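Periplasmic molybdate-binding protein (Azotobacter vinelandii, PDB 1ATG) binds molybdate and tungstate in the periplasm, probably delivering the captured oxyanion to an ABC transporter. Local coordinates at residues G118-Q123 against E188-Q193; A55-P60 against R74-I79; G19-Q24 against K203-Q208; T13-A18 against V29-G34; K97-N102 against T126-L131. All coordinates share one frame; numbering follows the deposited sequence.

Contact 1 (G118-Q123 against E188-Q193)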
# COMPACT_ATOMS: atom_id res chain seq x y z
N GLY A 118 -3.39 0.53 -7.20
CA GLY A 118 -4.10 0.29 -8.45
C GLY A 118 -4.11 1.56 -9.30
O GLY A 118 -3.90 1.52 -10.52
N LEU A 119 -4.34 2.71 -8.66
CA LEU A 119 -4.28 3.98 -9.35
C LEU A 119 -2.89 4.18 -9.96
O LEU A 119 -2.74 4.55 -11.12
CB LEU A 119 -4.63 5.14 -8.40
CG LEU A 119 -4.47 6.54 -8.99
CD1 LEU A 119 -5.41 6.74 -10.17
CD2 LEU A 119 -4.70 7.60 -7.92
N ALA A 120 -1.85 3.89 -9.17
CA ALA A 120 -0.49 4.02 -9.65
C ALA A 120 -0.23 3.11 -10.83
O ALA A 120 0.35 3.52 -11.84
CB ALA A 120 0.52 3.77 -8.53
N GLY A 121 -0.63 1.83 -10.74
CA GLY A 121 -0.41 0.90 -11.85
C GLY A 121 -1.14 1.36 -13.11
O GLY A 121 -0.62 1.26 -14.22
N THR A 122 -2.37 1.85 -12.92
CA THR A 122 -3.14 2.35 -14.05
C THR A 122 -2.48 3.57 -14.69
O THR A 122 -2.40 3.67 -15.91
CB THR A 122 -4.56 2.68 -13.57
OG1 THR A 122 -5.14 1.49 -13.02
CG2 THR A 122 -5.44 3.14 -14.72
N GLN A 123 -1.93 4.45 -13.85
CA GLN A 123 -1.19 5.59 -14.34
C GLN A 123 0.01 5.17 -15.17
O GLN A 123 0.31 5.84 -16.17
CB GLN A 123 -0.74 6.50 -13.19
CG GLN A 123 -1.91 7.30 -12.62
CD GLN A 123 -1.57 8.05 -11.36
OE1 GLN A 123 -0.60 7.76 -10.66
NE2 GLN A 123 -2.43 9.04 -11.03
N GLU A 188 2.02 9.11 -10.28
CA GLU A 188 2.19 10.07 -9.18
C GLU A 188 2.67 9.34 -7.94
O GLU A 188 2.17 8.25 -7.63
CB GLU A 188 0.85 10.76 -8.93
CG GLU A 188 0.38 11.62 -10.10
CD GLU A 188 1.18 12.89 -10.28
OE1 GLU A 188 2.04 13.26 -9.45
OE2 GLU A 188 0.96 13.62 -11.28
N PRO A 189 3.62 9.88 -7.19
CA PRO A 189 4.15 9.20 -6.01
C PRO A 189 3.08 8.75 -5.04
O PRO A 189 2.07 9.40 -4.76
CB PRO A 189 5.13 10.19 -5.43
CG PRO A 189 5.60 10.97 -6.62
CD PRO A 189 4.37 11.11 -7.49
N ILE A 190 3.32 7.56 -4.48
CA ILE A 190 2.36 6.93 -3.56
C ILE A 190 2.67 7.39 -2.15
O ILE A 190 3.34 6.71 -1.36
CB ILE A 190 2.43 5.41 -3.74
CG1 ILE A 190 2.16 4.99 -5.19
CG2 ILE A 190 1.42 4.72 -2.82
CD1 ILE A 190 2.50 3.55 -5.49
N VAL A 191 2.21 8.59 -1.83
CA VAL A 191 2.45 9.25 -0.55
C VAL A 191 1.41 8.79 0.45
O VAL A 191 0.22 9.03 0.24
CB VAL A 191 2.47 10.78 -0.74
CG1 VAL A 191 2.64 11.44 0.61
CG2 VAL A 191 3.59 11.15 -1.71
N GLN A 192 1.83 8.06 1.48
CA GLN A 192 0.89 7.40 2.37
C GLN A 192 0.77 8.14 3.69
O GLN A 192 1.77 8.35 4.39
CB GLN A 192 1.36 5.95 2.59
CG GLN A 192 1.67 5.26 1.27
CD GLN A 192 1.99 3.79 1.28
OE1 GLN A 192 2.54 3.29 0.30
NE2 GLN A 192 1.64 3.04 2.32
N GLN A 193 -0.47 8.52 4.01
CA GLN A 193 -0.70 9.27 5.24
C GLN A 193 -1.55 8.49 6.23
O GLN A 193 -2.31 7.59 5.88
CB GLN A 193 -1.36 10.62 4.95
CG GLN A 193 -0.44 11.54 4.15
CD GLN A 193 -0.81 12.99 4.37
OE1 GLN A 193 -1.99 13.34 4.29
NE2 GLN A 193 0.18 13.82 4.67
O HOH W 1 -0.40 7.42 -7.92
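Gln123 and Glu188 meet with their side chains crossed at about a right angle, the amide and carboxylate planes turned 71° apart, and the bond between them is made to backbone rather than to carboxylate. Glu188 N donates to Gln123 OE1 at 3.0 Å; the N-H points almost straight at the oxygen (165°), yet it arrives from above the carbonyl plane. The chain of Gln123 is extended beyond CG, which carries the amide off the helix to the incoming loop. Water 1 lies 2.8 Å from Gln123 OE1 and 2.7 Å from Glu188 O and donates to both, so OE1 takes two donors, and Glu188 is held at its backbone N directly and at its O through the water. With the amide cut back to an alanine here, Glu188 N is likely to lose its acceptor and water 1 one of its two partners. Glu188 itself bends at chi2, and its carboxylate leads away from the helix.

The apolar half is one methyl against another: Ala120 CB lies 3.6 Å from Ile190 CD1. Ile190 is the centre of an inverse gamma turn, and its side chain is about 7 Å from the bound tungstate. Leu82 of strand 75-86 touches both Ala120 and Ile190, so helix 116-127, which begins at the anion pocket, packs beside the approach to strand 191-196, itself paired antiparallel with strand 75-86.

Contact 2 (A55-P60 against R74-I79)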
# COMPACT_ATOMS: atom_id res chain seq x y z
N ALA A 55 -3.13 4.32 1.95
CA ALA A 55 -2.11 4.24 0.91
C ALA A 55 -2.05 5.55 0.12
O ALA A 55 -1.31 5.63 -0.85
CB ALA A 55 -2.38 3.09 -0.05
N ASP A 56 -2.79 6.58 0.54
CA ASP A 56 -2.77 7.87 -0.12
C ASP A 56 -2.89 8.98 0.93
O ASP A 56 -2.88 8.77 2.13
CB ASP A 56 -3.89 7.99 -1.15
CG ASP A 56 -5.30 7.99 -0.62
OD1 ASP A 56 -5.56 8.08 0.60
OD2 ASP A 56 -6.23 7.87 -1.49
N GLU A 57 -2.96 10.20 0.42
CA GLU A 57 -3.17 11.41 1.19
C GLU A 57 -4.66 11.78 1.15
O GLU A 57 -5.19 12.32 2.12
CB GLU A 57 -2.40 12.60 0.63
CG GLU A 57 -0.92 12.39 0.42
CD GLU A 57 -0.19 13.71 0.26
OE1 GLU A 57 0.12 14.31 1.31
OE2 GLU A 57 0.06 14.11 -0.89
N LYS A 58 -5.33 11.49 0.05
CA LYS A 58 -6.73 11.88 -0.14
C LYS A 58 -7.65 11.40 0.96
O LYS A 58 -8.42 12.24 1.48
CB LYS A 58 -7.23 11.37 -1.50
CG LYS A 58 -8.68 11.72 -1.82
CD LYS A 58 -9.14 11.03 -3.09
CE LYS A 58 -9.52 9.58 -2.84
NZ LYS A 58 -10.07 8.93 -4.06
N SER A 59 -7.63 10.13 1.33
CA SER A 59 -8.57 9.64 2.35
C SER A 59 -8.31 10.30 3.69
O SER A 59 -9.25 10.87 4.26
CB SER A 59 -8.70 8.13 2.39
OG SER A 59 -9.54 7.72 1.30
N PRO A 60 -7.09 10.31 4.22
CA PRO A 60 -6.79 11.02 5.45
C PRO A 60 -7.17 12.48 5.37
O PRO A 60 -7.72 13.03 6.35
CB PRO A 60 -5.28 10.82 5.61
CG PRO A 60 -5.07 9.47 4.99
CD PRO A 60 -5.92 9.54 3.72
N ARG A 74 -2.62 14.10 11.30
CA ARG A 74 -2.27 13.61 9.96
C ARG A 74 -0.81 13.81 9.59
O ARG A 74 -0.27 14.91 9.72
CB ARG A 74 -3.16 14.34 8.96
CG ARG A 74 -3.04 13.75 7.55
CD ARG A 74 -4.25 14.18 6.73
NE ARG A 74 -4.39 15.64 6.75
CZ ARG A 74 -3.69 16.42 5.95
NH1 ARG A 74 -2.82 15.95 5.07
NH2 ARG A 74 -3.86 17.75 6.02
N PHE A 75 -0.16 12.76 9.08
CA PHE A 75 1.22 12.87 8.64
C PHE A 75 1.55 11.78 7.62
O PHE A 75 0.84 10.78 7.50
CB PHE A 75 2.18 12.83 9.83
CG PHE A 75 2.46 11.46 10.38
CD1 PHE A 75 1.54 10.80 11.17
CD2 PHE A 75 3.67 10.82 10.13
CE1 PHE A 75 1.81 9.54 11.68
CE2 PHE A 75 3.95 9.57 10.62
CZ PHE A 75 3.02 8.93 11.41
N THR A 76 2.60 12.04 6.87
CA THR A 76 3.10 11.07 5.90
C THR A 76 3.99 10.07 6.61
O THR A 76 5.08 10.45 7.06
CB THR A 76 3.86 11.76 4.77
OG1 THR A 76 2.91 12.63 4.13
CG2 THR A 76 4.41 10.76 3.76
N TYR A 77 3.58 8.81 6.71
CA TYR A 77 4.34 7.79 7.41
C TYR A 77 5.23 6.97 6.50
O TYR A 77 6.15 6.29 6.98
CB TYR A 77 3.41 6.86 8.21
CG TYR A 77 2.55 5.97 7.35
CD1 TYR A 77 1.33 6.42 6.87
CD2 TYR A 77 2.93 4.68 7.02
CE1 TYR A 77 0.53 5.61 6.06
CE2 TYR A 77 2.16 3.87 6.20
CZ TYR A 77 0.97 4.35 5.74
OH TYR A 77 0.20 3.53 4.93
N ALA A 78 4.99 7.03 5.19
CA ALA A 78 5.77 6.22 4.25
C ALA A 78 5.44 6.67 2.85
O ALA A 78 4.33 7.18 2.59
CB ALA A 78 5.41 4.74 4.42
N ILE A 79 6.35 6.46 1.92
CA ILE A 79 6.11 6.69 0.50
C ILE A 79 6.41 5.35 -0.18
O ILE A 79 7.51 4.79 -0.05
CB ILE A 79 6.95 7.82 -0.09
CG1 ILE A 79 6.65 9.16 0.62
CG2 ILE A 79 6.68 8.01 -1.57
CD1 ILE A 79 7.87 9.88 1.13
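A capped helix start beside the oxyanion pocket meets the first part of strand 75-86 here, in a periplasmic binding protein fold whose anion site lies between two domains. Pro60 and Arg74 make the closest approach: Arg74 CD lies 3.6 Å from Pro60 C, and Pro60 CB is 3.7 Å from the same Arg74 CD. The arginine reaches the helix because its CG stands opposite the backbone N (chi1 -171°), while a bend at chi3 turns the guanidinium aside. Its charged end is held by others, NE in a salt bridge with Asp64 and NH1 in a hydrogen bond to Gln193, so across this contact the arginine works mainly through its methylenes. Glu57 OE1 comes no nearer to Arg74 NH1 than 5.0 Å, and any attraction there is probably long-range.

The helix start is capped from within its own segment. Ser59 N donates to Asp56 OD1 at 3.0 Å and 164°, the N-H coming from above the carboxylate plane; OD1 is also hydrogen-bonded to Ser54 OG. Ala55, just before it, touches the tungstate. On the strand side, a classic beta bulge sets both Tyr77 and Ala78 against the single Gln192, and strand 191-196 runs antiparallel to strand 75-86, its Gln193 reaching Thr76 and Arg74 beside helix 58-65.

Contact 3 (G19-Q24 against K203-Q208)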
# COMPACT_ATOMS: atom_id res chain seq x y z
N GLY A 19 4.85 -5.73 16.23
CA GLY A 19 5.67 -6.67 16.98
C GLY A 19 6.77 -5.92 17.73
O GLY A 19 7.02 -6.17 18.92
N GLN A 20 7.45 -4.99 17.05
CA GLN A 20 8.49 -4.21 17.71
C GLN A 20 7.91 -3.29 18.76
O GLN A 20 8.51 -3.16 19.86
CB GLN A 20 9.30 -3.45 16.66
CG GLN A 20 10.41 -2.58 17.23
CD GLN A 20 11.44 -3.34 18.02
OE1 GLN A 20 12.15 -2.76 18.86
NE2 GLN A 20 11.56 -4.65 17.83
N PHE A 21 6.79 -2.64 18.52
CA PHE A 21 6.18 -1.73 19.48
C PHE A 21 5.78 -2.49 20.73
O PHE A 21 5.92 -2.00 21.86
CB PHE A 21 4.99 -1.03 18.84
CG PHE A 21 4.29 -0.00 19.68
CD1 PHE A 21 4.92 1.19 20.01
CD2 PHE A 21 3.00 -0.22 20.13
CE1 PHE A 21 4.26 2.14 20.77
CE2 PHE A 21 2.35 0.73 20.89
CZ PHE A 21 2.98 1.91 21.22
N ALA A 22 5.28 -3.72 20.55
CA ALA A 22 4.91 -4.58 21.68
C ALA A 22 6.14 -5.00 22.47
O ALA A 22 6.11 -4.94 23.72
CB ALA A 22 4.17 -5.79 21.13
N LYS A 23 7.22 -5.37 21.83
CA LYS A 23 8.45 -5.73 22.53
C LYS A 23 8.93 -4.55 23.36
O LYS A 23 9.34 -4.71 24.52
CB LYS A 23 9.53 -6.16 21.54
CG LYS A 23 10.93 -6.35 22.07
CD LYS A 23 11.92 -6.72 20.98
CE LYS A 23 13.34 -6.86 21.51
NZ LYS A 23 13.53 -8.13 22.26
N GLN A 24 8.94 -3.35 22.78
CA GLN A 24 9.44 -2.19 23.48
C GLN A 24 8.57 -1.70 24.61
O GLN A 24 9.13 -1.28 25.65
CB GLN A 24 9.61 -1.04 22.47
CG GLN A 24 10.72 -1.29 21.47
CD GLN A 24 10.83 -0.14 20.48
OE1 GLN A 24 10.38 0.97 20.77
NE2 GLN A 24 11.45 -0.41 19.35
N LYS A 203 -6.94 7.86 23.09
CA LYS A 203 -6.22 8.99 22.53
C LYS A 203 -4.74 9.01 22.88
O LYS A 203 -3.89 9.21 22.00
CB LYS A 203 -6.85 10.32 22.96
CG LYS A 203 -6.38 11.51 22.15
CD LYS A 203 -7.07 12.79 22.58
CE LYS A 203 -6.47 14.00 21.89
NZ LYS A 203 -5.14 14.37 22.46
N ALA A 204 -4.41 8.87 24.17
CA ALA A 204 -3.02 8.90 24.60
C ALA A 204 -2.21 7.78 23.96
O ALA A 204 -1.10 8.03 23.47
CB ALA A 204 -2.94 8.85 26.12
N ASN A 205 -2.73 6.56 23.97
CA ASN A 205 -2.04 5.44 23.34
C ASN A 205 -1.91 5.65 21.83
O ASN A 205 -0.85 5.33 21.27
CB ASN A 205 -2.75 4.13 23.64
CG ASN A 205 -1.91 2.89 23.50
OD1 ASN A 205 -0.68 2.93 23.48
ND2 ASN A 205 -2.59 1.74 23.43
N ALA A 206 -2.95 6.18 21.19
CA ALA A 206 -2.88 6.44 19.74
C ALA A 206 -1.79 7.45 19.44
O ALA A 206 -1.00 7.27 18.52
CB ALA A 206 -4.23 6.91 19.24
N GLU A 207 -1.72 8.53 20.22
CA GLU A 207 -0.69 9.54 20.04
C GLU A 207 0.69 8.97 20.31
O GLU A 207 1.65 9.30 19.60
CB GLU A 207 -1.00 10.77 20.91
CG GLU A 207 -2.22 11.52 20.42
CD GLU A 207 -2.58 12.72 21.28
OE1 GLU A 207 -2.25 12.70 22.48
OE2 GLU A 207 -3.18 13.67 20.73
N GLN A 208 0.83 8.09 21.29
CA GLN A 208 2.11 7.45 21.57
C GLN A 208 2.56 6.62 20.37
O GLN A 208 3.71 6.71 19.94
CB GLN A 208 2.05 6.57 22.82
CG GLN A 208 3.38 5.90 23.13
CD GLN A 208 3.37 5.01 24.34
OE1 GLN A 208 4.30 4.22 24.57
NE2 GLN A 208 2.33 5.11 25.16
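Phe21 reaches from helix 11-25 toward helix 203-212, and its CZ is the atom that meets the two amide side chains opposite. Asn205 OD1 lies 4.4 Å from Phe21 CZ, at the ring edge and near the ring plane; Gln208 OE1 comes to 4.3 Å of Phe21 CZ from an oblique direction. The ring extends across because CG stands opposite the backbone N (chi1 -177°). The nearest backbones remain far apart, Phe21 CA to Gln208 CA being 10.3 Å, so side chains alone bridge the helices.

The denser packing is on the buried side, where Phe21 also meets Phe209 edge-to-face and the ring of Trp212. The Gln208 side is looser: this residue is exposed, and its fully extended chain brings its OE1 only to the neighbourhood of CZ. Polar groups farther out pair within their own helices, Lys203 NZ with Glu207 OE2 in a salt bridge of 2.7 Å.

Chemically, the ring edge faces one amide oxygen, Asn205 OD1, while Gln208 OE1 approaches obliquely, without any hydrogen bond between the segments. Asn205 OD1 is buried here and has no partner in the model; the slightly positive C-H edge of Phe21 probably offsets this only in small part, and the contact rests on weak packing.

Contact 4 (T13-A18 against V29-G34). With EDO (1,2-ethanediol), chain E.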
# COMPACT_ATOMS: atom_id res chain seq x y z
N THR A 13 4.23 -4.92 6.81
CA THR A 13 5.10 -3.96 7.50
C THR A 13 4.51 -3.56 8.84
O THR A 13 5.23 -3.49 9.85
CB THR A 13 5.38 -2.75 6.61
OG1 THR A 13 5.85 -3.18 5.32
CG2 THR A 13 6.43 -1.85 7.25
N LEU A 14 3.20 -3.34 8.89
CA LEU A 14 2.56 -2.99 10.15
C LEU A 14 2.65 -4.16 11.13
O LEU A 14 2.79 -3.92 12.34
CB LEU A 14 1.10 -2.60 9.92
CG LEU A 14 0.34 -2.21 11.19
CD1 LEU A 14 1.00 -1.05 11.94
CD2 LEU A 14 -1.10 -1.86 10.85
N GLU A 15 2.61 -5.41 10.66
CA GLU A 15 2.79 -6.55 11.56
C GLU A 15 4.18 -6.50 12.17
O GLU A 15 4.36 -6.73 13.37
CB GLU A 15 2.56 -7.87 10.81
CG GLU A 15 1.08 -8.09 10.48
CD GLU A 15 0.81 -9.19 9.47
OE1 GLU A 15 1.73 -9.57 8.73
OE2 GLU A 15 -0.35 -9.66 9.41
N GLN A 16 5.20 -6.19 11.37
CA GLN A 16 6.55 -6.04 11.90
C GLN A 16 6.61 -4.90 12.90
O GLN A 16 7.21 -5.03 13.98
CB GLN A 16 7.58 -5.80 10.79
CG GLN A 16 7.74 -6.97 9.84
CD GLN A 16 8.63 -6.62 8.67
OE1 GLN A 16 8.51 -5.55 8.07
NE2 GLN A 16 9.53 -7.52 8.29
N LEU A 17 6.03 -3.76 12.56
CA LEU A 17 6.03 -2.60 13.45
C LEU A 17 5.31 -2.88 14.75
O LEU A 17 5.84 -2.54 15.82
CB LEU A 17 5.38 -1.41 12.75
CG LEU A 17 6.17 -0.81 11.58
CD1 LEU A 17 5.25 0.02 10.69
CD2 LEU A 17 7.31 0.06 12.10
N ALA A 18 4.12 -3.45 14.69
CA ALA A 18 3.36 -3.80 15.88
C ALA A 18 4.15 -4.75 16.76
O ALA A 18 4.20 -4.57 18.00
CB ALA A 18 2.04 -4.44 15.45
N VAL A 29 -1.29 -4.43 19.67
CA VAL A 29 -2.16 -3.74 18.72
C VAL A 29 -3.01 -4.79 18.00
O VAL A 29 -2.52 -5.88 17.77
CB VAL A 29 -1.30 -2.96 17.71
CG1 VAL A 29 -2.06 -2.57 16.45
CG2 VAL A 29 -0.71 -1.73 18.38
N VAL A 30 -4.25 -4.45 17.68
CA VAL A 30 -5.12 -5.31 16.90
C VAL A 30 -5.18 -4.71 15.50
O VAL A 30 -5.62 -3.58 15.35
CB VAL A 30 -6.54 -5.39 17.48
CG1 VAL A 30 -7.45 -6.24 16.60
CG2 VAL A 30 -6.47 -5.99 18.88
N ILE A 31 -4.69 -5.45 14.51
CA ILE A 31 -4.63 -4.97 13.14
C ILE A 31 -5.80 -5.46 12.29
O ILE A 31 -6.12 -6.65 12.31
CB ILE A 31 -3.32 -5.45 12.46
CG1 ILE A 31 -2.08 -4.91 13.20
CG2 ILE A 31 -3.26 -5.02 10.99
CD1 ILE A 31 -0.77 -5.54 12.80
N SER A 32 -6.35 -4.56 11.51
CA SER A 32 -7.33 -4.87 10.48
C SER A 32 -6.80 -4.28 9.16
O SER A 32 -5.98 -3.34 9.21
CB SER A 32 -8.70 -4.29 10.76
OG SER A 32 -9.21 -4.78 12.00
N SER A 33 -7.30 -4.76 8.03
CA SER A 33 -6.81 -4.22 6.77
C SER A 33 -7.85 -4.27 5.66
O SER A 33 -8.78 -5.09 5.74
CB SER A 33 -5.55 -4.98 6.35
OG SER A 33 -5.84 -6.33 6.06
N GLY A 34 -7.69 -3.40 4.69
CA GLY A 34 -8.57 -3.39 3.52
C GLY A 34 -8.03 -2.34 2.56
O GLY A 34 -7.00 -1.71 2.87
C1 EDO E . 11.96 -6.51 5.39
O1 EDO E . 11.46 -7.58 6.37
C2 EDO E . 12.07 -6.97 3.93
O2 EDO E . 10.89 -7.96 3.64
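Helix 13-18 and strand 29-34 run antiparallel, their axes 177° apart in direction and 9.7 Å at closest approach, as expected within the beta-alpha-beta crossover formed by strand 2-7, helix 11-25 and strand 29-34. Ile31 is the side chain that fills the interval. It reaches toward Leu14 tip to tip, with Leu14 CD2 3.8 Å from Ile31 CG2. Its other branch, ending in CD1, runs beneath the helix: Ile31 CD1 lies 3.9 Å from Glu15 CA, and Glu15 crosses it at about a right angle with its methylene CG. Ile31 CG2 stands opposite the backbone N while CG1 lies beside it (chi1 -60°); CG2 thus meets Leu14 CD2, while the CG1-CD1 branch passes Leu14 CG and goes on to Glu15 and Ala18. Cut back to an alanine, this position is likely to leave a gap beneath Leu14, Glu15 and Ala18, since both branches that touch them would be gone.

Leu14 also touches Val4 and Thr6 of strand 2-7, which pairs in parallel with strand 29-34, so the helix lies over both strands of the unit. Toward the far end of the helical segment the backbones draw closer, Ala18 CA to Val29 CA being 6.2 Å. There Ala18 CB packs 4.3 Å from Val29 CB and 4.0 Å from Ile31 CD1.

Contact 5 (K97-N102 against T126-L131)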
# COMPACT_ATOMS: atom_id res chain seq x y z
N LYS A 97 9.36 -3.51 -20.97
CA LYS A 97 8.97 -3.74 -22.36
C LYS A 97 7.96 -4.87 -22.50
O LYS A 97 7.15 -4.88 -23.42
CB LYS A 97 10.19 -4.05 -23.22
CG LYS A 97 10.94 -2.81 -23.69
CD LYS A 97 12.24 -3.23 -24.37
CE LYS A 97 13.28 -2.12 -24.30
NZ LYS A 97 12.66 -0.78 -24.45
N VAL A 98 7.97 -5.81 -21.56
CA VAL A 98 7.01 -6.90 -21.55
C VAL A 98 5.58 -6.41 -21.64
O VAL A 98 4.75 -7.08 -22.26
CB VAL A 98 7.20 -7.75 -20.28
CG1 VAL A 98 6.88 -7.00 -18.99
CG2 VAL A 98 6.35 -9.01 -20.37
N LEU A 99 5.25 -5.25 -21.07
CA LEU A 99 3.88 -4.78 -21.09
C LEU A 99 3.29 -4.55 -22.47
O LEU A 99 2.07 -4.61 -22.63
CB LEU A 99 3.78 -3.47 -20.29
CG LEU A 99 3.92 -3.65 -18.78
CD1 LEU A 99 4.06 -2.28 -18.12
CD2 LEU A 99 2.72 -4.38 -18.20
N ALA A 100 4.12 -4.21 -23.44
CA ALA A 100 3.65 -3.92 -24.79
C ALA A 100 3.53 -5.17 -25.65
O ALA A 100 3.05 -5.06 -26.79
CB ALA A 100 4.58 -2.92 -25.45
N GLY A 101 3.92 -6.33 -25.16
CA GLY A 101 3.87 -7.56 -25.93
C GLY A 101 2.72 -8.48 -25.54
O GLY A 101 1.88 -8.19 -24.69
N ASN A 102 2.70 -9.63 -26.22
CA ASN A 102 1.66 -10.63 -26.01
C ASN A 102 2.21 -11.91 -25.41
O ASN A 102 1.61 -12.98 -25.55
CB ASN A 102 0.95 -10.90 -27.34
CG ASN A 102 0.26 -9.66 -27.89
OD1 ASN A 102 -0.37 -8.89 -27.17
ND2 ASN A 102 0.39 -9.46 -29.20
N THR A 126 -1.28 4.20 -18.53
CA THR A 126 -1.64 5.41 -19.28
C THR A 126 -0.38 6.09 -19.77
O THR A 126 -0.33 6.58 -20.92
CB THR A 126 -2.44 6.32 -18.33
OG1 THR A 126 -3.71 5.70 -18.10
CG2 THR A 126 -2.62 7.73 -18.89
N HIS A 127 0.66 6.16 -18.95
CA HIS A 127 1.90 6.80 -19.37
C HIS A 127 2.49 6.15 -20.61
O HIS A 127 3.04 6.84 -21.48
CB HIS A 127 2.90 6.77 -18.20
CG HIS A 127 4.15 7.56 -18.46
ND1 HIS A 127 4.27 8.90 -18.17
CD2 HIS A 127 5.33 7.18 -19.00
CE1 HIS A 127 5.49 9.29 -18.52
NE2 HIS A 127 6.14 8.29 -19.03
N LEU A 128 2.40 4.83 -20.70
CA LEU A 128 2.91 4.05 -21.80
C LEU A 128 1.95 3.95 -22.98
O LEU A 128 2.30 3.34 -23.99
CB LEU A 128 3.22 2.63 -21.28
CG LEU A 128 4.37 2.57 -20.26
CD1 LEU A 128 4.41 1.19 -19.62
CD2 LEU A 128 5.69 2.93 -20.93
N GLY A 129 0.74 4.48 -22.85
CA GLY A 129 -0.25 4.40 -23.91
C GLY A 129 -0.78 2.99 -24.10
O GLY A 129 -1.17 2.64 -25.23
N LEU A 130 -0.82 2.18 -23.03
CA LEU A 130 -1.24 0.80 -23.11
C LEU A 130 -2.54 0.52 -22.38
O LEU A 130 -3.03 -0.60 -22.50
CB LEU A 130 -0.17 -0.13 -22.51
CG LEU A 130 1.15 -0.18 -23.27
CD1 LEU A 130 2.21 -0.91 -22.46
CD2 LEU A 130 0.96 -0.85 -24.63
N LEU A 131 -3.11 1.49 -21.67
CA LEU A 131 -4.32 1.22 -20.93
C LEU A 131 -5.48 0.85 -21.83
O LEU A 131 -6.20 -0.12 -21.58
CB LEU A 131 -4.70 2.39 -20.02
CG LEU A 131 -5.89 2.15 -19.09
CD1 LEU A 131 -5.63 0.95 -18.18
CD2 LEU A 131 -6.19 3.38 -18.24
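Leu99 meets Leu128 and Leu130 from the short 3-10 segment 97-100, and the three leucines share nearly one conformation. In each, CG lies opposite the carbonyl carbon and beside the backbone N, with chi1 of -72° in Leu99 and -66° in both Leu128 and Leu130; the second torsion is extended throughout. What differs is the part of Leu99 that each partner finds. Leu128 crosses it at about a right angle and touches at the methyl end, Leu99 CD1 to Leu128 CD1 being 3.8 Å. Leu130 instead comes in close to the backbone: its CD1 sits 3.7 Å from Leu99 CB and equally near Leu99 O. The other methyl of Leu130 serves the next residue, with CD2 4.2 Å from Ala100 CB, while Leu130 CD1 is 3.9 Å from Ala100 N. The forked end of Leu130 therefore fits against the peptide between Leu99 and Ala100, CD1 lying along the peptide itself and CD2 beside the alanine methyl.

The contact between the segments is wholly apolar in its side chains. Leu99 is buried and also touches Leu125 of helix 116-127 and Leu84 of strand 75-86, whereas Ala100 lies at the exposed margin. Leu128 also touches Tyr186.

The two leucines of the second segment are set apart by Gly129, whose positive phi (71°) turns the chain out of helix 116-127. Gly129 N to Thr126 O, at 3.0 Å, is a bond back into the last helical turn; two such bonds and the positive phi make a Schellman motif, the glycine-terminated helix end, with the hydrophobic residues around it packed on the loop that leads to strand 107-110.

From the N terminus, contact 4 closes first, within the beta-alpha-beta unit of strand 2-7, helix 11-25 and strand 29-34. Contact 3 begins on the same helix and waits until helix 203-212 to close; contacts 4 and 3 thus cross, whereas contacts 1, 2 and 5 all fall within the long excursion of contact 3. Contact 2 closes over a short span, bringing helix 58-65 to strand 75-86. Contact 5 opens at 97-102 and closes at 126-131, after contact 1 has opened on 118-123, so the two cross; both use helix 116-127, where Thr122 CG2 packs 3.6 Å from Leu131 CD2. Contact 1 then returns to strand 191-196, neighbour of strand 75-86 from contact 2.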